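Local coordinates for protein ferredoxin (Nitrosospira multiformis, PDB 3LMF) that is of unknown function but, as a four-helix-bundle member of the Csp family, may bind and store copper(I) through thiols lining its core, at residues N10-A13 with C14-A17; Y22-C25 with L26-A29; A43-L46 with R47-N51; E95-V98 with Q99-Q103. One frame throughout, in Å; residues are numbered along the deposited sequence.

Contact 1 of 4, residues N10-A13 with C14-A17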
loop_
_atom_site.group_PDB
_atom_site.type_symbol
_atom_site.label_atom_id
_atom_site.label_comp_id
_atom_site.label_asym_id
_atom_site.label_seq_id
_atom_site.Cartn_x
_atom_site.Cartn_y
_atom_site.Cartn_z
ATOM N N ASN A 10 21.959 11.440 3.799
ATOM C CA ASN A 10 21.798 9.992 3.789
ATOM C C ASN A 10 20.333 9.578 3.736
ATOM O O ASN A 10 19.960 8.664 3.001
ATOM C CB ASN A 10 22.450 9.379 5.031
ATOM C CG ASN A 10 23.903 9.781 5.183
ATOM O OD1 ASN A 10 24.665 9.767 4.216
ATOM N ND2 ASN A 10 24.298 10.131 6.403
ATOM N N LEU A 11 19.508 10.259 4.521
ATOM C CA LEU A 11 18.081 9.965 4.582
ATOM C C LEU A 11 17.442 10.153 3.210
ATOM O O LEU A 11 16.723 9.284 2.726
ATOM C CB LEU A 11 17.411 10.889 5.604
ATOM C CG LEU A 11 16.181 10.370 6.356
ATOM C CD1 LEU A 11 15.807 11.356 7.456
ATOM C CD2 LEU A 11 15.028 10.169 5.403
ATOM N N GLN A 12 17.725 11.290 2.584
ATOM C CA GLN A 12 17.172 11.599 1.277
ATOM C C GLN A 12 17.721 10.659 0.210
ATOM O O GLN A 12 17.032 10.328 -0.755
ATOM C CB GLN A 12 17.487 13.049 0.907
ATOM C CG GLN A 12 16.478 13.671 -0.035
ATOM C CD GLN A 12 15.065 13.603 0.517
ATOM O OE1 GLN A 12 14.810 14.007 1.653
ATOM N NE2 GLN A 12 14.140 13.088 -0.286
ATOM N N ALA A 13 18.963 10.226 0.388
ATOM C CA ALA A 13 19.581 9.320 -0.568
ATOM C C ALA A 13 18.920 7.947 -0.500
ATOM O O ALA A 13 18.723 7.300 -1.522
ATOM C CB ALA A 13 21.081 9.195 -0.287
ATOM N N CYS A 14 18.583 7.496 0.703
ATOM C CA CYS A 14 17.954 6.189 0.831
ATOM C C CYS A 14 16.496 6.249 0.397
ATOM O O CYS A 14 15.943 5.258 -0.087
ATOM C CB CYS A 14 18.042 5.671 2.265
ATOM S SG CYS A 14 17.417 3.985 2.463
ATOM N N ILE A 15 15.871 7.407 0.578
ATOM C CA ILE A 15 14.484 7.584 0.175
ATOM C C ILE A 15 14.368 7.472 -1.341
ATOM O O ILE A 15 13.524 6.733 -1.855
ATOM C CB ILE A 15 13.935 8.949 0.649
ATOM C CG1 ILE A 15 13.502 8.836 2.111
ATOM C CG2 ILE A 15 12.776 9.403 -0.232
ATOM C CD1 ILE A 15 13.031 10.140 2.714
ATOM N N ASP A 16 15.230 8.185 -2.058
ATOM C CA ASP A 16 15.204 8.142 -3.515
ATOM C C ASP A 16 15.567 6.761 -4.051
ATOM O O ASP A 16 15.036 6.329 -5.074
ATOM C CB ASP A 16 16.150 9.194 -4.101
ATOM C CG ASP A 16 15.703 10.613 -3.790
ATOM O OD1 ASP A 16 14.479 10.828 -3.636
ATOM O OD2 ASP A 16 16.569 11.512 -3.714
ATOM N N ALA A 17 16.463 6.072 -3.351
ATOM C CA ALA A 17 16.890 4.739 -3.756
ATOM C C ALA A 17 15.732 3.748 -3.612
ATOM O O ALA A 17 15.463 2.963 -4.520
ATOM C CB ALA A 17 18.080 4.294 -2.913
#
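Ile15 reaches back along its helix to lie against Leu11, and its side chain can be followed atom by atom. Ile15 CB lies 3.5 Å from Leu11 O, close to the carbonyl that accepts the backbone hydrogen bond from Ile15 N at 3.0 Å. From CB the chain divides. Ile15 CG1 falls beside the backbone N (chi1 -82°), a torsion that runs it back over the preceding turn, past Leu11 O at 3.3 Å. Ile15 CG2 goes the other way, to within 3.9 Å of Gln12 NE2. The extended tip carries Ile15 CD1 up to Leu11 CD2, 3.3 Å away, a methyl pair closer than ordinary van der Waals contact. Leu11 meets it at an oblique crossing, with one methyl of its fork doing the touching. One residue on, Asp16 N is hydrogen-bonded to Gln12 O at 3.1 Å, while Asp16 OD1 makes a salt bridge to Arg23 of the second subunit. Leu11 and Ile15 form an i to i+4 contact of an alpha-helix; here both press on Met63 of helix 43-64, and Cys14 packs on His107 and Met111 of helix 95-112, which makes this the inward face of helix 8-36 in the four-helix bundle.

Contact 2 of 4, residues Y22-C25 with L26-A29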
loop_
_atom_site.group_PDB
_atom_site.type_symbol
_atom_site.label_atom_id
_atom_site.label_comp_id
_atom_site.label_asym_id
_atom_site.label_seq_id
_atom_site.Cartn_x
_atom_site.Cartn_y
_atom_site.Cartn_z
ATOM N N TYR A 22 11.599 0.592 -5.945
ATOM C CA TYR A 22 10.215 0.146 -5.861
ATOM C C TYR A 22 9.553 0.316 -7.233
ATOM O O TYR A 22 8.923 -0.607 -7.739
ATOM C CB TYR A 22 9.486 0.922 -4.751
ATOM C CG TYR A 22 8.122 1.464 -5.095
ATOM C CD1 TYR A 22 7.074 0.620 -5.457
ATOM C CD2 TYR A 22 7.868 2.823 -4.996
ATOM C CE1 TYR A 22 5.802 1.125 -5.704
ATOM C CE2 TYR A 22 6.611 3.337 -5.238
ATOM C CZ TYR A 22 5.581 2.490 -5.588
ATOM O OH TYR A 22 4.329 3.015 -5.792
ATOM N N ARG A 23 9.727 1.477 -7.851
ATOM C CA ARG A 23 9.139 1.710 -9.161
ATOM C C ARG A 23 9.645 0.717 -10.209
ATOM O O ARG A 23 8.864 0.167 -10.985
ATOM C CB ARG A 23 9.416 3.145 -9.612
ATOM C CG ARG A 23 8.592 4.157 -8.837
ATOM C CD ARG A 23 8.971 5.574 -9.169
ATOM N NE ARG A 23 8.964 5.818 -10.601
ATOM C CZ ARG A 23 9.023 7.024 -11.152
ATOM N NH1 ARG A 23 9.022 7.150 -12.473
ATOM N NH2 ARG A 23 9.069 8.104 -10.384
ATOM N N THR A 24 10.953 0.489 -10.212
ATOM C CA THR A 24 11.591 -0.429 -11.145
ATOM C C THR A 24 11.117 -1.872 -10.958
ATOM O O THR A 24 10.784 -2.546 -11.925
ATOM C CB THR A 24 13.133 -0.374 -10.994
ATOM O OG1 THR A 24 13.585 0.962 -11.247
ATOM C CG2 THR A 24 13.822 -1.325 -11.974
ATOM N N CYS A 25 11.079 -2.360 -9.726
ATOM C CA CYS A 25 10.641 -3.729 -9.530
ATOM C C CYS A 25 9.191 -3.952 -9.954
ATOM O O CYS A 25 8.896 -4.929 -10.644
ATOM C CB CYS A 25 10.873 -4.156 -8.077
ATOM S SG CYS A 25 12.669 -4.325 -7.695
ATOM N N LEU A 26 8.296 -3.044 -9.570
ATOM C CA LEU A 26 6.882 -3.173 -9.936
ATOM C C LEU A 26 6.705 -3.113 -11.456
ATOM O O LEU A 26 6.025 -3.954 -12.047
ATOM C CB LEU A 26 6.050 -2.048 -9.301
ATOM C CG LEU A 26 4.645 -2.374 -8.780
ATOM C CD1 LEU A 26 3.816 -1.082 -8.726
ATOM C CD2 LEU A 26 3.957 -3.396 -9.671
ATOM N N ARG A 27 7.321 -2.113 -12.077
ATOM C CA ARG A 27 7.218 -1.925 -13.518
ATOM C C ARG A 27 7.703 -3.123 -14.322
ATOM O O ARG A 27 6.986 -3.650 -15.177
ATOM C CB ARG A 27 7.996 -0.676 -13.945
ATOM C CG ARG A 27 8.056 -0.467 -15.458
ATOM C CD ARG A 27 8.638 0.899 -15.806
ATOM N NE ARG A 27 10.010 1.077 -15.325
ATOM C CZ ARG A 27 11.079 0.492 -15.860
ATOM N NH1 ARG A 27 10.945 -0.320 -16.902
ATOM N NH2 ARG A 27 12.285 0.724 -15.357
HETATM N N MSE A 28 8.917 -3.564 -14.041
HETATM C CA MSE A 28 9.483 -4.684 -14.775
HETATM C C MSE A 28 8.737 -5.994 -14.568
HETATM O O MSE A 28 8.542 -6.761 -15.516
HETATM C CB MSE A 28 10.956 -4.828 -14.418
HETATM C CG MSE A 28 11.694 -3.530 -14.637
HETATM SE SE MSE A 28 13.486 -3.782 -15.224
HETATM C CE MSE A 28 13.120 -3.959 -17.120
ATOM N N ALA A 29 8.309 -6.245 -13.338
ATOM C CA ALA A 29 7.575 -7.466 -13.042
ATOM C C ALA A 29 6.234 -7.501 -13.777
ATOM O O ALA A 29 5.891 -8.498 -14.411
ATOM C CB ALA A 29 7.341 -7.577 -11.547
#
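Thr24 and Met28, a selenomethionine, lie side by side and point the same way, one helical turn apart. The Thr24 methyl, CG2, is the point of contact, 4.1 Å from Met28 CG and equally far from Met28 SE. Met28 CG sits beside its own backbone N (chi1 -54°) and is thereby held low over the earlier turn, 3.0 Å from Thr24 O, whose carbonyl also receives Met28 N. Thr24 turns its other branch back up the helix, where OG1 is hydrogen-bonded to His20 O. Tyr22 and Leu26 meet through Tyr22 CE1 and Leu26 CD1, 4.2 Å apart, the methyl lying oblique to the ring; Tyr22 OH is hydrogen-bonded to Asn61 OD1 of the second subunit. Between these two pairs Cys25 directs SG into the bundle toward Cys52, Cys97 and Cys101. This inward-facing thiol cluster recalls the copper-storage Csp family, in which cysteines projecting from the four helices line the core and bind copper(I), although a metal-binding role for this protein is only an inference. The two arginines take the outer side, with Arg23 NE and Arg27 NE 6.8 Å apart. Their like charges are probably balanced by separate acids, one of the second subunit for Arg23, and Glu96 of helix 95-112 in a salt bridge with Arg27 NH2. Thr24 CG2 also approaches Arg27 NH2 obliquely, at 4.2 Å.

Contact 3 of 4, residues A43-L46 with R47-N51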
loop_
_atom_site.group_PDB
_atom_site.type_symbol
_atom_site.label_atom_id
_atom_site.label_comp_id
_atom_site.label_asym_id
_atom_site.label_seq_id
_atom_site.Cartn_x
_atom_site.Cartn_y
_atom_site.Cartn_z
ATOM N N ALA A 43 7.412 -18.845 -10.395
ATOM C CA ALA A 43 6.856 -18.544 -9.077
ATOM C C ALA A 43 7.764 -17.777 -8.114
ATOM O O ALA A 43 7.429 -16.666 -7.701
ATOM C CB ALA A 43 6.373 -19.831 -8.417
ATOM N N ASP A 44 8.900 -18.365 -7.747
ATOM C CA ASP A 44 9.818 -17.717 -6.816
ATOM C C ASP A 44 10.329 -16.355 -7.285
ATOM O O ASP A 44 10.444 -15.429 -6.487
ATOM C CB ASP A 44 11.018 -18.625 -6.510
ATOM C CG ASP A 44 10.616 -19.943 -5.861
ATOM O OD1 ASP A 44 9.785 -19.936 -4.926
ATOM O OD2 ASP A 44 11.147 -20.992 -6.277
ATOM N N HIS A 45 10.639 -16.225 -8.568
ATOM C CA HIS A 45 11.147 -14.961 -9.080
ATOM C C HIS A 45 10.122 -13.838 -9.018
ATOM O O HIS A 45 10.405 -12.759 -8.492
ATOM C CB HIS A 45 11.634 -15.122 -10.520
ATOM C CG HIS A 45 11.893 -13.819 -11.220
ATOM N ND1 HIS A 45 12.883 -12.948 -10.832
ATOM C CD2 HIS A 45 11.264 -13.236 -12.269
ATOM C CE1 HIS A 45 12.858 -11.878 -11.614
ATOM N NE2 HIS A 45 11.884 -12.029 -12.492
ATOM N N LEU A 46 8.933 -14.082 -9.558
ATOM C CA LEU A 46 7.900 -13.056 -9.562
ATOM C C LEU A 46 7.506 -12.649 -8.138
ATOM O O LEU A 46 7.419 -11.457 -7.851
ATOM C CB LEU A 46 6.677 -13.532 -10.351
ATOM C CG LEU A 46 5.859 -12.388 -10.954
ATOM C CD1 LEU A 46 6.710 -11.616 -11.963
ATOM C CD2 LEU A 46 4.625 -12.950 -11.627
ATOM N N ARG A 47 7.287 -13.622 -7.250
ATOM C CA ARG A 47 6.939 -13.300 -5.865
ATOM C C ARG A 47 7.978 -12.357 -5.294
ATOM O O ARG A 47 7.651 -11.342 -4.675
ATOM C CB ARG A 47 6.940 -14.525 -4.950
ATOM C CG ARG A 47 5.795 -15.477 -5.066
ATOM C CD ARG A 47 5.718 -16.331 -3.804
ATOM N NE ARG A 47 4.808 -17.452 -3.978
ATOM C CZ ARG A 47 5.164 -18.632 -4.470
ATOM N NH1 ARG A 47 6.423 -18.852 -4.830
ATOM N NH2 ARG A 47 4.256 -19.586 -4.626
ATOM N N LEU A 48 9.240 -12.722 -5.479
ATOM C CA LEU A 48 10.337 -11.920 -4.961
ATOM C C LEU A 48 10.259 -10.509 -5.528
ATOM O O LEU A 48 10.406 -9.529 -4.804
ATOM C CB LEU A 48 11.679 -12.561 -5.319
ATOM C CG LEU A 48 12.897 -12.023 -4.561
ATOM C CD1 LEU A 48 12.620 -12.007 -3.064
ATOM C CD2 LEU A 48 14.103 -12.902 -4.871
HETATM N N MSE A 49 10.006 -10.419 -6.826
HETATM C CA MSE A 49 9.905 -9.138 -7.492
HETATM C C MSE A 49 8.856 -8.257 -6.815
HETATM O O MSE A 49 9.121 -7.094 -6.502
HETATM C CB MSE A 49 9.532 -9.345 -8.952
HETATM C CG MSE A 49 10.058 -8.266 -9.846
HETATM SE SE MSE A 49 11.975 -8.426 -10.058
HETATM C CE MSE A 49 12.055 -7.637 -11.817
HETATM N N MSE A 50 7.669 -8.817 -6.590
HETATM C CA MSE A 50 6.585 -8.084 -5.949
HETATM C C MSE A 50 6.887 -7.801 -4.480
HETATM O O MSE A 50 6.540 -6.734 -3.964
HETATM C CB MSE A 50 5.265 -8.857 -6.075
HETATM C CG MSE A 50 4.757 -8.997 -7.508
HETATM SE SE MSE A 50 4.587 -7.281 -8.411
HETATM C CE MSE A 50 3.213 -6.506 -7.284
ATOM N N ASN A 51 7.526 -8.755 -3.809
ATOM C CA ASN A 51 7.886 -8.591 -2.401
ATOM C C ASN A 51 8.846 -7.421 -2.288
ATOM O O ASN A 51 8.699 -6.558 -1.427
ATOM C CB ASN A 51 8.577 -9.848 -1.864
ATOM C CG ASN A 51 7.612 -10.992 -1.623
ATOM O OD1 ASN A 51 8.025 -12.117 -1.340
ATOM N ND2 ASN A 51 6.323 -10.710 -1.725
HETATM O O HOH W 1 8.844 -18.111 -2.936
#
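Asp44 and Arg47 form the charged part of this first turn of helix 43-64. The salt bridge is long, Asp44 OD1 to Arg47 NH1 3.5 Å, and the carboxylate oxygen arrives at the edge of the guanidinium, near its plane, with the two flat groups turned 44° against each other. A water bridges the pair, donating to Asp44 OD1 at 2.9 Å and accepting weakly from Arg47 NH1. Arg47 gets there by an extended chain that starts beside the backbone N (chi1 -75°), which lays Arg47 CG 3.3 Å from Ala43 O and brings Arg47 NH1 to 3.7 Å from Ala43 CB. Its other terminal nitrogen, NH2, is held by Glu35 of the third subunit. Sulfur-aromatic contact is the second kind. His45 and Met49, a selenomethionine, run side by side, with Met49 SE 3.9 Å from His45 CE1 and oblique to the ring, 49° off its normal. A hydrogen bond between His45 ND1 and Ser87 OG helps hold the imidazole, whereas the buried NE2 has no partner in the model. Backbone bonds complete the set, Met49 N to His45 O at 2.9 Å among them, and Glu42, just before the helix, accepts from His45 N through OE2. His45 and Met49 face inward, wedged between Cys33 and Ala29 of helix 8-36 and Cys88 of helix 70-90, while Arg47 and Met50 lie toward the third subunit.

Contact 4 of 4, residues E95-V98 with Q99-Q103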
loop_
_atom_site.group_PDB
_atom_site.type_symbol
_atom_site.label_atom_id
_atom_site.label_comp_id
_atom_site.label_asym_id
_atom_site.label_seq_id
_atom_site.Cartn_x
_atom_site.Cartn_y
_atom_site.Cartn_z
ATOM N N GLU A 95 18.983 -6.044 -16.482
ATOM C CA GLU A 95 20.145 -5.315 -15.973
ATOM C C GLU A 95 19.764 -4.134 -15.090
ATOM O O GLU A 95 20.388 -3.894 -14.058
ATOM C CB GLU A 95 21.018 -4.808 -17.127
ATOM C CG GLU A 95 21.655 -5.897 -17.982
ATOM C CD GLU A 95 20.647 -6.640 -18.840
ATOM O OE1 GLU A 95 19.899 -5.972 -19.591
ATOM O OE2 GLU A 95 20.603 -7.889 -18.758
ATOM N N GLU A 96 18.744 -3.391 -15.497
ATOM C CA GLU A 96 18.319 -2.229 -14.732
ATOM C C GLU A 96 17.847 -2.603 -13.323
ATOM O O GLU A 96 18.043 -1.843 -12.374
ATOM C CB GLU A 96 17.200 -1.501 -15.478
ATOM C CG GLU A 96 16.798 -0.180 -14.846
ATOM C CD GLU A 96 15.715 0.535 -15.632
ATOM O OE1 GLU A 96 15.302 1.635 -15.199
ATOM O OE2 GLU A 96 15.281 -0.004 -16.676
ATOM N N CYS A 97 17.235 -3.774 -13.192
ATOM C CA CYS A 97 16.730 -4.224 -11.903
ATOM C C CYS A 97 17.856 -4.646 -10.959
ATOM O O CYS A 97 17.816 -4.351 -9.764
ATOM C CB CYS A 97 15.746 -5.376 -12.098
ATOM S SG CYS A 97 14.697 -5.688 -10.668
ATOM N N VAL A 98 18.857 -5.340 -11.496
ATOM C CA VAL A 98 19.995 -5.772 -10.694
ATOM C C VAL A 98 20.652 -4.540 -10.074
ATOM O O VAL A 98 20.905 -4.496 -8.872
ATOM C CB VAL A 98 21.057 -6.510 -11.551
ATOM C CG1 VAL A 98 22.242 -6.899 -10.681
ATOM C CG2 VAL A 98 20.452 -7.750 -12.198
ATOM N N GLN A 99 20.906 -3.538 -10.910
ATOM C CA GLN A 99 21.540 -2.290 -10.493
ATOM C C GLN A 99 20.810 -1.564 -9.364
ATOM O O GLN A 99 21.410 -1.214 -8.344
ATOM C CB GLN A 99 21.649 -1.349 -11.695
ATOM C CG GLN A 99 22.148 0.048 -11.363
ATOM C CD GLN A 99 23.633 0.228 -11.622
ATOM O OE1 GLN A 99 24.471 -0.453 -11.025
ATOM N NE2 GLN A 99 23.969 1.149 -12.527
ATOM N N THR A 100 19.515 -1.334 -9.556
ATOM C CA THR A 100 18.724 -0.620 -8.565
ATOM C C THR A 100 18.567 -1.405 -7.263
ATOM O O THR A 100 18.566 -0.819 -6.186
ATOM C CB THR A 100 17.332 -0.243 -9.129
ATOM O OG1 THR A 100 16.692 0.674 -8.232
ATOM C CG2 THR A 100 16.456 -1.479 -9.296
ATOM N N CYS A 101 18.449 -2.723 -7.355
ATOM C CA CYS A 101 18.309 -3.526 -6.153
ATOM C C CYS A 101 19.587 -3.517 -5.316
ATOM O O CYS A 101 19.517 -3.565 -4.090
ATOM C CB CYS A 101 17.906 -4.961 -6.499
ATOM S SG CYS A 101 16.136 -5.151 -6.921
ATOM N N ARG A 102 20.750 -3.450 -5.966
ATOM C CA ARG A 102 22.027 -3.414 -5.248
ATOM C C ARG A 102 22.220 -2.082 -4.534
ATOM O O ARG A 102 22.668 -2.043 -3.383
ATOM C CB ARG A 102 23.201 -3.631 -6.209
ATOM C CG ARG A 102 23.343 -5.049 -6.729
ATOM C CD ARG A 102 24.410 -5.126 -7.813
ATOM N NE ARG A 102 24.597 -6.496 -8.287
ATOM C CZ ARG A 102 25.373 -6.832 -9.311
ATOM N NH1 ARG A 102 25.480 -8.102 -9.675
ATOM N NH2 ARG A 102 26.032 -5.894 -9.976
ATOM N N GLN A 103 21.896 -0.995 -5.231
ATOM C CA GLN A 103 22.025 0.349 -4.677
ATOM C C GLN A 103 21.096 0.515 -3.482
ATOM O O GLN A 103 21.524 0.928 -2.408
ATOM C CB GLN A 103 21.680 1.409 -5.731
ATOM C CG GLN A 103 21.654 2.839 -5.171
ATOM C CD GLN A 103 21.088 3.873 -6.146
ATOM O OE1 GLN A 103 19.930 3.778 -6.577
ATOM N NE2 GLN A 103 21.905 4.876 -6.486
#
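Val98 and Arg102 pack closely although they lie on the exposed flank of this helix start, side by side and pointing the same way. Val98 CG1 sits over one face of the guanidinium, offset toward its rim, 3.4 Å from both Arg102 NE and Arg102 CZ. The long arginine chain is extended from CG to NE after starting beside the backbone N (chi1 -72°), which sends it back along the helix, with Arg102 CG passing Val98 O at 3.3 Å. The aliphatic branch thus covers a flat cationic group while Arg102 NH1 is drawn to Glu89 of helix 70-90 in a salt bridge. The buried part of the contact is formed by Cys97, Thr100 and Cys101, and there the fit is also snug. Thr100 CG2 comes within 3.2 Å of Cys97 O, and Cys101 SG is 3.4 Å from that same Cys97 O. The two thiols, Cys97 SG and Cys101 SG, stand 4.0 Å apart, too far for a disulfide but close enough to pack. Quite different is the polar margin, where Glu95 and Gln99 are exposed and little but the backbone bond from Gln99 N to Glu95 O, 3.2 Å, ties them; the Gln99 chain bends off and leads its amide away from the earlier turn. Cys97 and Cys101, four residues and about one turn apart, face Cys25, Cys52, Cys84 and Cys88 of the other three helices, a spacing consistent with the cysteine-lined core of a Csp-type four-helix bundle.

How the contacts relate
Contacts 1 and 2 are in series on helix 8-36, their centres 18 Å apart, and both reach the second subunit, but contact 2 is buried, whereas contacts 1, 3 and 4 are only partly so. Contacts 2, 3 and 4 share an interior patch of sulfur and selenium: Cys25 SG lies 3.6 Å from Cys101 SG, and Met49 CE touches Cys97 SG at 3.5 Å. Toward the outside, contacts 3 and 4 turn to charge. Contact 3 has one ion pair within its own helix and another between subunits; contact 4 joins helices of one chain. Contact 1, across the chain's centre from contact 3, is aliphatic on its inner side and charged where Asp16 meets the second subunit.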